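Local coordinates for protein putative metallopeptidase (Shewanella baltica OS155, PDB 3IEH) that probably acts as a zinc-dependent hydrolase of the peptidase M14 family, consistent with metallocarboxypeptidase activity, at residues Phe11-Asp16 against Gln251-Arg256. Numbering follows the deposited sequence.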
loop_
_atom_site.group_PDB
_atom_site.type_symbol
_atom_site.label_atom_id
_atom_site.label_comp_id
_atom_site.label_asym_id
_atom_site.label_seq_id
_atom_site.Cartn_x
_atom_site.Cartn_y
_atom_site.Cartn_z
ATOM N N PHE A 11 17.874 -4.699 0.012
ATOM C CA PHE A 11 17.515 -5.168 -1.321
ATOM C C PHE A 11 17.435 -3.990 -2.266
ATOM O O PHE A 11 16.764 -2.996 -1.989
ATOM C CB PHE A 11 16.161 -5.851 -1.302
ATOM C CG PHE A 11 16.127 -7.131 -0.508
ATOM C CD1 PHE A 11 15.916 -7.117 0.866
ATOM C CD2 PHE A 11 16.275 -8.354 -1.142
ATOM C CE1 PHE A 11 15.883 -8.293 1.585
ATOM C CE2 PHE A 11 16.242 -9.545 -0.418
ATOM C CZ PHE A 11 16.041 -9.513 0.938
ATOM N N GLN A 12 18.087 -4.117 -3.409
ATOM C CA GLN A 12 18.128 -3.053 -4.367
ATOM C C GLN A 12 18.039 -3.642 -5.757
ATOM O O GLN A 12 18.702 -4.636 -6.020
ATOM C CB GLN A 12 19.439 -2.302 -4.192
ATOM C CG GLN A 12 19.644 -1.238 -5.244
ATOM C CD GLN A 12 20.904 -0.484 -5.032
ATOM O OE1 GLN A 12 20.960 0.451 -4.231
ATOM N NE2 GLN A 12 21.928 -0.861 -5.772
ATOM N N TRP A 13 17.236 -3.028 -6.634
ATOM C CA TRP A 13 17.051 -3.492 -8.025
ATOM C C TRP A 13 17.235 -2.347 -9.002
ATOM O O TRP A 13 17.049 -1.185 -8.646
ATOM C CB TRP A 13 15.630 -4.050 -8.228
ATOM C CG TRP A 13 15.312 -5.266 -7.401
ATOM C CD1 TRP A 13 15.530 -6.561 -7.754
ATOM C CD2 TRP A 13 14.717 -5.298 -6.083
ATOM N NE1 TRP A 13 15.116 -7.404 -6.742
ATOM C CE2 TRP A 13 14.618 -6.657 -5.704
ATOM C CE3 TRP A 13 14.273 -4.309 -5.190
ATOM C CZ2 TRP A 13 14.076 -7.069 -4.461
ATOM C CZ3 TRP A 13 13.751 -4.707 -3.933
ATOM C CH2 TRP A 13 13.639 -6.076 -3.595
ATOM N N LYS A 14 17.591 -2.655 -10.241
ATOM C CA LYS A 14 17.647 -1.615 -11.271
ATOM C C LYS A 14 16.327 -1.656 -12.008
ATOM O O LYS A 14 15.829 -2.721 -12.320
ATOM C CB LYS A 14 18.795 -1.824 -12.247
ATOM C CG LYS A 14 20.173 -1.869 -11.589
ATOM C CD LYS A 14 21.336 -1.852 -12.625
ATOM C CE LYS A 14 22.686 -1.959 -11.926
ATOM N NZ LYS A 14 22.666 -3.083 -10.915
ATOM N N SER A 15 15.747 -0.489 -12.246
ATOM C CA SER A 15 14.519 -0.350 -13.015
ATOM C C SER A 15 14.851 0.331 -14.317
ATOM O O SER A 15 15.363 1.422 -14.289
ATOM C CB SER A 15 13.543 0.566 -12.285
ATOM O OG SER A 15 12.483 0.984 -13.147
ATOM N N ASP A 16 14.542 -0.272 -15.459
ATOM C CA ASP A 16 14.739 0.474 -16.697
ATOM C C ASP A 16 13.514 1.284 -17.031
ATOM O O ASP A 16 13.609 2.189 -17.834
ATOM C CB ASP A 16 15.349 -0.300 -17.901
ATOM C CG ASP A 16 14.897 -1.728 -18.018
ATOM O OD1 ASP A 16 14.402 -2.303 -17.032
ATOM O OD2 ASP A 16 15.086 -2.292 -19.117
ATOM N N GLN A 251 10.905 -11.971 -8.367
ATOM C CA GLN A 251 10.719 -11.764 -9.793
ATOM C C GLN A 251 11.327 -10.419 -10.196
ATOM O O GLN A 251 11.740 -9.602 -9.358
ATOM C CB GLN A 251 9.212 -11.766 -10.146
ATOM C CG GLN A 251 8.436 -13.061 -9.828
ATOM C CD GLN A 251 8.898 -14.283 -10.615
ATOM O OE1 GLN A 251 9.683 -14.145 -11.545
ATOM N NE2 GLN A 251 8.410 -15.491 -10.242
ATOM N N ASN A 252 11.332 -10.190 -11.497
ATOM C CA ASN A 252 11.817 -8.975 -12.119
ATOM C C ASN A 252 11.154 -7.691 -11.586
ATOM O O ASN A 252 9.929 -7.557 -11.531
ATOM C CB ASN A 252 11.646 -9.068 -13.637
ATOM C CG ASN A 252 12.085 -7.810 -14.347
ATOM O OD1 ASN A 252 11.379 -6.785 -14.345
ATOM N ND2 ASN A 252 13.258 -7.874 -14.972
ATOM N N PHE A 253 12.005 -6.736 -11.235
ATOM C CA PHE A 253 11.557 -5.520 -10.599
ATOM C C PHE A 253 10.512 -4.739 -11.446
ATOM O O PHE A 253 9.439 -4.410 -10.921
ATOM C CB PHE A 253 12.746 -4.651 -10.186
ATOM C CG PHE A 253 12.336 -3.426 -9.434
ATOM C CD1 PHE A 253 12.048 -3.504 -8.090
ATOM C CD2 PHE A 253 12.182 -2.197 -10.086
ATOM C CE1 PHE A 253 11.644 -2.376 -7.378
ATOM C CE2 PHE A 253 11.767 -1.068 -9.386
ATOM C CZ PHE A 253 11.503 -1.160 -8.016
ATOM N N ASP A 254 10.775 -4.493 -12.734
ATOM C CA ASP A 254 9.812 -3.745 -13.566
ATOM C C ASP A 254 8.474 -4.464 -13.774
ATOM O O ASP A 254 7.424 -3.817 -13.889
ATOM C CB ASP A 254 10.435 -3.296 -14.885
ATOM C CG ASP A 254 11.526 -2.232 -14.679
ATOM O OD1 ASP A 254 11.377 -1.304 -13.845
ATOM O OD2 ASP A 254 12.544 -2.314 -15.368
ATOM N N GLN A 255 8.495 -5.788 -13.779
ATOM C CA GLN A 255 7.260 -6.560 -13.819
ATOM C C GLN A 255 6.441 -6.303 -12.562
ATOM O O GLN A 255 5.198 -6.225 -12.617
ATOM C CB GLN A 255 7.553 -8.053 -13.935
ATOM C CG GLN A 255 7.802 -8.488 -15.345
ATOM C CD GLN A 255 6.513 -8.505 -16.165
ATOM O OE1 GLN A 255 5.555 -9.225 -15.830
ATOM N NE2 GLN A 255 6.491 -7.734 -17.246
ATOM N N ARG A 256 7.142 -6.162 -11.431
ATOM C CA ARG A 256 6.473 -5.887 -10.157
ATOM C C ARG A 256 5.884 -4.476 -10.165
ATOM O O ARG A 256 4.754 -4.277 -9.751
ATOM C CB ARG A 256 7.432 -6.133 -8.979
ATOM C CG ARG A 256 7.742 -7.626 -8.786
ATOM C CD ARG A 256 9.186 -7.873 -8.359
ATOM N NE ARG A 256 9.549 -7.026 -7.237
ATOM C CZ ARG A 256 10.799 -6.782 -6.848
ATOM N NH1 ARG A 256 11.834 -7.332 -7.463
ATOM N NH2 ARG A 256 11.017 -5.980 -5.824
HETATM O O HOH W 1 13.863 -4.131 -13.568
#
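R256 reaches across to one face of the W13 indole in a cation-pi contact. Its CZ lies 4.1 Å from the centroid of the six-membered ring of W13, 15° off the normal. The guanidinium stands steeply to the indole, with the planes 79° apart, so its NH1 and NH2 edge meets the ring. The R256 chain bends at chi2 and chi3, and the guanidinium reaches back past the helix start. There R256 NH1 donates to Q251 O at 3.0 Å, in the guanidinium plane. A salt bridge from R256 NE to E171 further fixes this group.

Apolar packing lies beside it. W13 CB and F253 CB touch at 3.5 Å. The five-membered ring of W13 and the F253 ring lie almost parallel, but so offset that little of one lies over the other. F253 CE2 also packs on S15 CB. S80 touches both aromatic side chains.

The D254 carboxylate carries the polar contacts, using a syn lone pair on each oxygen. S15 OG donates to D254 OD1 at 2.6 Å, while D16 N donates to D254 OD2 at 2.9 Å. S15 OG also accepts from F18 N. One water accepts from D254 N and donates to K14 O, with a weak bond to D254 OD2.

N252 N-caps the helix: its OD1 accepts from Q255 N at 3.1 Å. The contact thus ties the N-terminal segment, with the short strand 14-15, to the capped start of helix 253-271. The R256 side chain is about 7 Å from that of zinc ligand E79. Helix 253-271 follows strand 242-248 of the central eight-stranded mixed sheet, in an alpha/beta fold as in M14 zinc carboxypeptidases.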